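Local coordinates for protein taurocyamine kinase (Schistosoma mansoni, PDB 4WOD) that catalyses the reversible transfer of a phosphate group between ATP and the guanidino compound taurocyamine, at residues 163-168 / 205-210; 483-488 / 637-642. The protein carries 4 engineered substitutions. One frame throughout, in Å; residues are numbered along the deposited sequence.

Contacts 1 and 2 sample different places in two copies of the same architecture, because this duplicated kinase carries a similar eight-stranded antiparallel sheet in each half of the chain. Contact 1 joins the outermost strand of the first sheet to its neighbour; contact 2 joins two inner strands of the second. Their centres lie about 71 Å apart, on opposite sides of the chain's centre, and their nearest atoms stay about 59 Å apart. The side chain of I207 in contact 1 is about 9 Å from those of H182 and R226, residues predicted to bind ATP. Contact 2 itself contains predicted ATP-binding residues, and the side chain of R484 comes within about 3 Å of that of R589, another of them. The bound arginine occupies the first repeat.

Contact 1: residues 163-168 / 205-210; sequences TYYPLT and RGIFIN
Y164 lies over the face of the sheet it shares with F208, its hydroxyl OH 3.2 Å from G206 CA. The absence of a side chain on the glycine lets the phenol come this close to the neighbouring strand. With CG anti to the backbone N (chi1 -178°), the ring runs along the 205-210 segment; ring atom CD1 meets I207 O at 3.2 Å, while the methylene CB touches F208 CD1. Y165 and I207 share the other face: Y165 CB rests 3.9 Å from I207 CG1, while the ring's CE2 reaches I209 CD1, the Y165 and I209 side chains crossing at about a right angle. The methyl CG2 of T163 sits over one face of the Y165 ring, near its rim. Past the strand end, L167 inserts its two methyls separately, CD1 onto G206 CA at 3.6 Å and CD2 against R205 CB.

Between the two faces the backbones form an antiparallel ladder. T163 and I209 exchange two hydrogen bonds, as do Y165 and I207, where Y165 N donates to I207 O at 2.7 Å. R205 O is gripped twice, by L167 N at 2.9 Å and by a water that also accepts from T168 N, so one backbone bond and a water bridge continue past the last strand pair.

Further out, E146 on helix 139-154 hydrogen-bonds Y164 OH, and F208 leans on L153 of that helix. I207 and I209 instead pack on L178 of helix 172-180. The guanidinium of R205 turns away to the carbonyls of G197 and I199. The two faces thus differ in chemistry: Y164 has its hydroxyl held by a helix carboxylate, whereas the branched I207 and I209 pack on L178 and also support Y165, while the backbone bonds fasten the outermost strand.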
loop_
_atom_site.group_PDB
_atom_site.type_symbol
_atom_site.label_atom_id
_atom_site.label_comp_id
_atom_site.label_asym_id
_atom_site.label_seq_id
_atom_site.Cartn_x
_atom_site.Cartn_y
_atom_site.Cartn_z
ATOM N N THR A 163 35.814 8.694 23.310
ATOM C CA THR A 163 36.971 8.212 22.577
ATOM C C THR A 163 36.784 8.168 21.062
ATOM O O THR A 163 35.764 7.679 20.563
ATOM C CB THR A 163 37.351 6.804 23.056
ATOM O OG1 THR A 163 37.622 6.846 24.464
ATOM C CG2 THR A 163 38.579 6.293 22.317
ATOM N N TYR A 164 37.790 8.656 20.340
ATOM C CA TYR A 164 37.817 8.542 18.890
ATOM C C TYR A 164 38.567 7.290 18.427
ATOM O O TYR A 164 39.729 7.081 18.781
ATOM C CB TYR A 164 38.454 9.791 18.251
ATOM C CG TYR A 164 38.433 9.666 16.753
ATOM C CD1 TYR A 164 37.222 9.504 16.081
ATOM C CD2 TYR A 164 39.605 9.647 16.010
ATOM C CE1 TYR A 164 37.182 9.354 14.705
ATOM C CE2 TYR A 164 39.572 9.500 14.635
ATOM C CZ TYR A 164 38.360 9.358 13.989
ATOM O OH TYR A 164 38.307 9.209 12.620
ATOM N N TYR A 165 37.903 6.464 17.625
ATOM C CA TYR A 165 38.513 5.256 17.077
ATOM C C TYR A 165 38.694 5.358 15.569
ATOM O O TYR A 165 37.743 5.125 14.825
ATOM C CB TYR A 165 37.654 4.024 17.382
ATOM C CG TYR A 165 37.335 3.826 18.846
ATOM C CD1 TYR A 165 38.097 2.968 19.632
ATOM C CD2 TYR A 165 36.279 4.497 19.444
ATOM C CE1 TYR A 165 37.811 2.779 20.975
ATOM C CE2 TYR A 165 35.986 4.319 20.790
ATOM C CZ TYR A 165 36.757 3.457 21.548
ATOM O OH TYR A 165 36.477 3.270 22.885
ATOM N N PRO A 166 39.911 5.696 15.106
ATOM C CA PRO A 166 40.123 5.666 13.654
ATOM C C PRO A 166 40.076 4.234 13.133
ATOM O O PRO A 166 40.626 3.335 13.779
ATOM C CB PRO A 166 41.518 6.284 13.482
ATOM C CG PRO A 166 42.185 6.102 14.828
ATOM C CD PRO A 166 41.094 6.183 15.841
ATOM N N LEU A 167 39.409 4.025 12.000
ATOM C CA LEU A 167 39.307 2.701 11.392
ATOM C C LEU A 167 40.669 2.130 11.068
ATOM O O LEU A 167 40.939 0.940 11.292
ATOM C CB LEU A 167 38.469 2.752 10.110
ATOM C CG LEU A 167 37.001 2.346 10.238
ATOM C CD1 LEU A 167 36.317 3.120 11.352
ATOM C CD2 LEU A 167 36.258 2.517 8.910
ATOM N N THR A 168 41.521 2.984 10.514
ATOM C CA THR A 168 42.865 2.586 10.148
ATOM C C THR A 168 43.631 2.177 11.399
ATOM O O THR A 168 43.674 2.915 12.380
ATOM C CB THR A 168 43.606 3.724 9.411
ATOM O OG1 THR A 168 42.815 4.158 8.296
ATOM C CG2 THR A 168 44.914 3.230 8.888
ATOM N N ARG A 205 38.671 7.630 7.935
ATOM C CA ARG A 205 37.398 7.239 8.529
ATOM C C ARG A 205 37.542 6.824 9.978
ATOM O O ARG A 205 38.586 6.308 10.398
ATOM C CB ARG A 205 36.787 6.089 7.740
ATOM C CG ARG A 205 36.506 6.467 6.294
ATOM C CD ARG A 205 36.612 5.267 5.406
ATOM N NE ARG A 205 36.071 5.545 4.078
ATOM C CZ ARG A 205 36.807 5.731 2.989
ATOM N NH1 ARG A 205 38.130 5.674 3.065
ATOM N NH2 ARG A 205 36.207 5.976 1.825
ATOM N N GLY A 206 36.480 7.033 10.744
ATOM C CA GLY A 206 36.487 6.592 12.121
ATOM C C GLY A 206 35.162 6.765 12.819
ATOM O O GLY A 206 34.176 7.234 12.223
ATOM N N ILE A 207 35.134 6.357 14.088
ATOM C CA ILE A 207 33.935 6.541 14.903
ATOM C C ILE A 207 34.283 7.150 16.245
ATOM O O ILE A 207 35.396 6.967 16.752
ATOM C CB ILE A 207 33.173 5.205 15.149
ATOM C CG1 ILE A 207 33.998 4.253 16.008
ATOM C CG2 ILE A 207 32.831 4.523 13.848
ATOM C CD1 ILE A 207 33.191 3.070 16.503
ATOM N N PHE A 208 33.324 7.867 16.821
ATOM C CA PHE A 208 33.501 8.483 18.129
ATOM C C PHE A 208 32.340 8.070 19.034
ATOM O O PHE A 208 31.178 8.107 18.612
ATOM C CB PHE A 208 33.577 10.012 18.007
ATOM C CG PHE A 208 33.701 10.724 19.338
ATOM C CD1 PHE A 208 34.947 11.052 19.847
ATOM C CD2 PHE A 208 32.568 11.045 20.086
ATOM C CE1 PHE A 208 35.073 11.694 21.075
ATOM C CE2 PHE A 208 32.685 11.693 21.313
ATOM C CZ PHE A 208 33.934 12.018 21.808
ATOM N N ILE A 209 32.663 7.674 20.268
ATOM C CA ILE A 209 31.667 7.256 21.248
ATOM C C ILE A 209 31.930 7.948 22.578
ATOM O O ILE A 209 33.084 8.030 23.015
ATOM C CB ILE A 209 31.679 5.727 21.489
ATOM C CG1 ILE A 209 32.100 4.966 20.236
ATOM C CG2 ILE A 209 30.324 5.225 22.043
ATOM C CD1 ILE A 209 32.196 3.488 20.449
ATOM N N ASN A 210 30.879 8.447 23.223
ATOM C CA ASN A 210 31.062 9.042 24.541
ATOM C C ASN A 210 31.061 7.955 25.613
ATOM O O ASN A 210 30.752 6.790 25.339
ATOM C CB ASN A 210 30.005 10.124 24.836
ATOM C CG ASN A 210 28.578 9.571 25.004
ATOM O OD1 ASN A 210 28.227 8.493 24.515
ATOM N ND2 ASN A 210 27.739 10.354 25.670
HETATM O O HOH W 1 41.250 5.911 9.714
#

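Contact 2: residues 483-488 / 637-642; sequences TRVRVG and TSMRAS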
loop_
_atom_site.group_PDB
_atom_site.type_symbol
_atom_site.label_atom_id
_atom_site.label_comp_id
_atom_site.label_asym_id
_atom_site.label_seq_id
_atom_site.Cartn_x
_atom_site.Cartn_y
_atom_site.Cartn_z
ATOM N N THR A 483 -21.841 -10.655 -24.578
ATOM C CA THR A 483 -22.838 -10.841 -23.529
ATOM C C THR A 483 -22.219 -11.634 -22.376
ATOM O O THR A 483 -21.339 -12.463 -22.588
ATOM C CB THR A 483 -24.087 -11.562 -24.086
ATOM O OG1 THR A 483 -24.561 -10.846 -25.232
ATOM C CG2 THR A 483 -25.214 -11.652 -23.043
ATOM N N ARG A 484 -22.701 -11.375 -21.163
ATOM C CA ARG A 484 -22.125 -11.909 -19.952
ATOM C C ARG A 484 -23.234 -11.964 -18.900
ATOM O O ARG A 484 -24.053 -11.042 -18.806
ATOM C CB ARG A 484 -20.953 -11.014 -19.499
ATOM C CG ARG A 484 -20.116 -11.467 -18.271
ATOM C CD ARG A 484 -19.169 -10.307 -17.873
ATOM N NE ARG A 484 -18.215 -10.584 -16.787
ATOM C CZ ARG A 484 -18.408 -10.263 -15.506
ATOM N NH1 ARG A 484 -19.537 -9.692 -15.126
ATOM N NH2 ARG A 484 -17.475 -10.524 -14.591
ATOM N N VAL A 485 -23.299 -13.059 -18.152
ATOM C CA VAL A 485 -24.100 -13.079 -16.922
ATOM C C VAL A 485 -23.242 -13.692 -15.834
ATOM O O VAL A 485 -22.591 -14.693 -16.052
ATOM C CB VAL A 485 -25.427 -13.877 -17.042
ATOM C CG1 VAL A 485 -26.288 -13.664 -15.773
ATOM C CG2 VAL A 485 -26.196 -13.460 -18.269
ATOM N N ARG A 486 -23.236 -13.086 -14.655
ATOM C CA ARG A 486 -22.524 -13.689 -13.546
ATOM C C ARG A 486 -23.379 -13.714 -12.282
ATOM O O ARG A 486 -24.373 -12.976 -12.176
ATOM C CB ARG A 486 -21.210 -12.951 -13.272
ATOM C CG ARG A 486 -21.334 -11.525 -12.792
ATOM C CD ARG A 486 -21.494 -11.404 -11.255
ATOM N NE ARG A 486 -21.440 -10.005 -10.815
ATOM C CZ ARG A 486 -22.135 -9.488 -9.806
ATOM N NH1 ARG A 486 -22.978 -10.234 -9.107
ATOM N NH2 ARG A 486 -21.984 -8.205 -9.498
ATOM N N VAL A 487 -22.963 -14.543 -11.327
ATOM C CA VAL A 487 -23.526 -14.489 -9.972
ATOM C C VAL A 487 -22.431 -14.578 -8.923
ATOM O O VAL A 487 -21.356 -15.128 -9.183
ATOM C CB VAL A 487 -24.546 -15.625 -9.702
ATOM C CG1 VAL A 487 -25.814 -15.458 -10.564
ATOM C CG2 VAL A 487 -23.895 -16.987 -9.902
ATOM N N GLY A 488 -22.706 -14.034 -7.735
ATOM C CA GLY A 488 -21.883 -14.307 -6.575
ATOM C C GLY A 488 -22.433 -15.483 -5.781
ATOM O O GLY A 488 -23.636 -15.703 -5.791
ATOM N N THR A 637 -30.578 -12.407 -5.929
ATOM C CA THR A 637 -30.109 -13.224 -7.041
ATOM C C THR A 637 -28.596 -13.215 -7.134
ATOM O O THR A 637 -27.996 -14.147 -7.667
ATOM C CB THR A 637 -30.645 -12.712 -8.379
ATOM O OG1 THR A 637 -30.136 -11.389 -8.601
ATOM C CG2 THR A 637 -32.161 -12.698 -8.387
ATOM N N SER A 638 -28.006 -12.120 -6.661
ATOM C CA SER A 638 -26.591 -11.840 -6.832
ATOM C C SER A 638 -26.202 -11.865 -8.301
ATOM O O SER A 638 -25.086 -12.232 -8.625
ATOM C CB SER A 638 -25.735 -12.845 -6.064
ATOM O OG SER A 638 -24.402 -12.374 -5.985
ATOM N N MET A 639 -27.138 -11.503 -9.167
ATOM C CA MET A 639 -27.003 -11.725 -10.604
ATOM C C MET A 639 -26.848 -10.438 -11.356
ATOM O O MET A 639 -27.645 -9.513 -11.202
ATOM C CB MET A 639 -28.210 -12.473 -11.164
ATOM C CG MET A 639 -28.119 -12.727 -12.667
ATOM S SD MET A 639 -29.400 -13.846 -13.281
ATOM C CE MET A 639 -28.669 -15.437 -12.818
ATOM N N ARG A 640 -25.824 -10.397 -12.191
ATOM C CA ARG A 640 -25.602 -9.281 -13.072
ATOM C C ARG A 640 -25.449 -9.793 -14.497
ATOM O O ARG A 640 -24.479 -10.485 -14.815
ATOM C CB ARG A 640 -24.365 -8.484 -12.632
ATOM C CG ARG A 640 -24.071 -7.243 -13.478
ATOM C CD ARG A 640 -22.759 -6.598 -12.999
ATOM N NE ARG A 640 -22.390 -5.383 -13.716
ATOM C CZ ARG A 640 -21.800 -5.354 -14.910
ATOM N NH1 ARG A 640 -21.526 -6.482 -15.553
ATOM N NH2 ARG A 640 -21.487 -4.191 -15.469
ATOM N N ALA A 641 -26.445 -9.491 -15.326
ATOM C CA ALA A 641 -26.381 -9.765 -16.757
ATOM C C ALA A 641 -26.036 -8.484 -17.491
ATOM O O ALA A 641 -26.565 -7.413 -17.185
ATOM C CB ALA A 641 -27.687 -10.317 -17.263
ATOM N N SER A 642 -25.184 -8.589 -18.494
ATOM C CA SER A 642 -24.693 -7.388 -19.123
ATOM C C SER A 642 -24.360 -7.611 -20.578
ATOM O O SER A 642 -24.193 -8.749 -21.024
ATOM C CB SER A 642 -23.463 -6.868 -18.372
ATOM O OG SER A 642 -22.370 -7.752 -18.519
HETATM O O HOH W 2 -22.471 -9.348 -16.193
#
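R484 and R486 pair with S642 and R640 through two antiparallel hydrogen-bonded pairs, and beyond them G488 N is shared between S638 O and S638 OG, the latter at 2.9 Å. S638, with a left-handed backbone conformation, directly precedes the strand; OG, anti to the backbone N (chi1 -166°), is thereby carried to the glycine amide. T637 OG1 accepts from M639 N, forming an ST turn, and is also hydrogen-bonded to R690 O.

V485, V487, M639 and A641 occupy the apolar face. V485 presents its two methyls to different partners, CG2 to A641 CB at 3.6 Å and CG1 to M639 CG. The flexible thioether of M639 then bends at its last torsion (chi3 -81°) so that CE meets V487 CG1 at 3.6 Å. The small A641 and the branched valines leave M639 to fill in along them, and V485 and V487 also pack on helix 599-614.

These are inner strands of the eight-stranded antiparallel sheet of the second phosphagen kinase C-terminal domain, and the other face gathers arginines predicted to bind ATP. Such long cationic side chains are suited to holding its phosphates. R640 CB lies over the centre of the R486 guanidinium, 3.7 Å above its plane, while R486 NH1 is hydrogen-bonded to N634 OD1. R484 and R640 stretch out from their strands until their NH1 atoms stand 3.8 Å apart, with the guanidinium planes turned 75° to each other. A water sits on this face below the two guanidinium ends: it accepts from R484 NH1 at 3.1 Å and weakly from R640 NH1, donates to R640 O at 2.7 Å and is hydrogen-bonded to S642 OG, a hydroxyl small enough to sit beneath the arginines. D684, on strand 682-687, makes a salt bridge with R640 NH2.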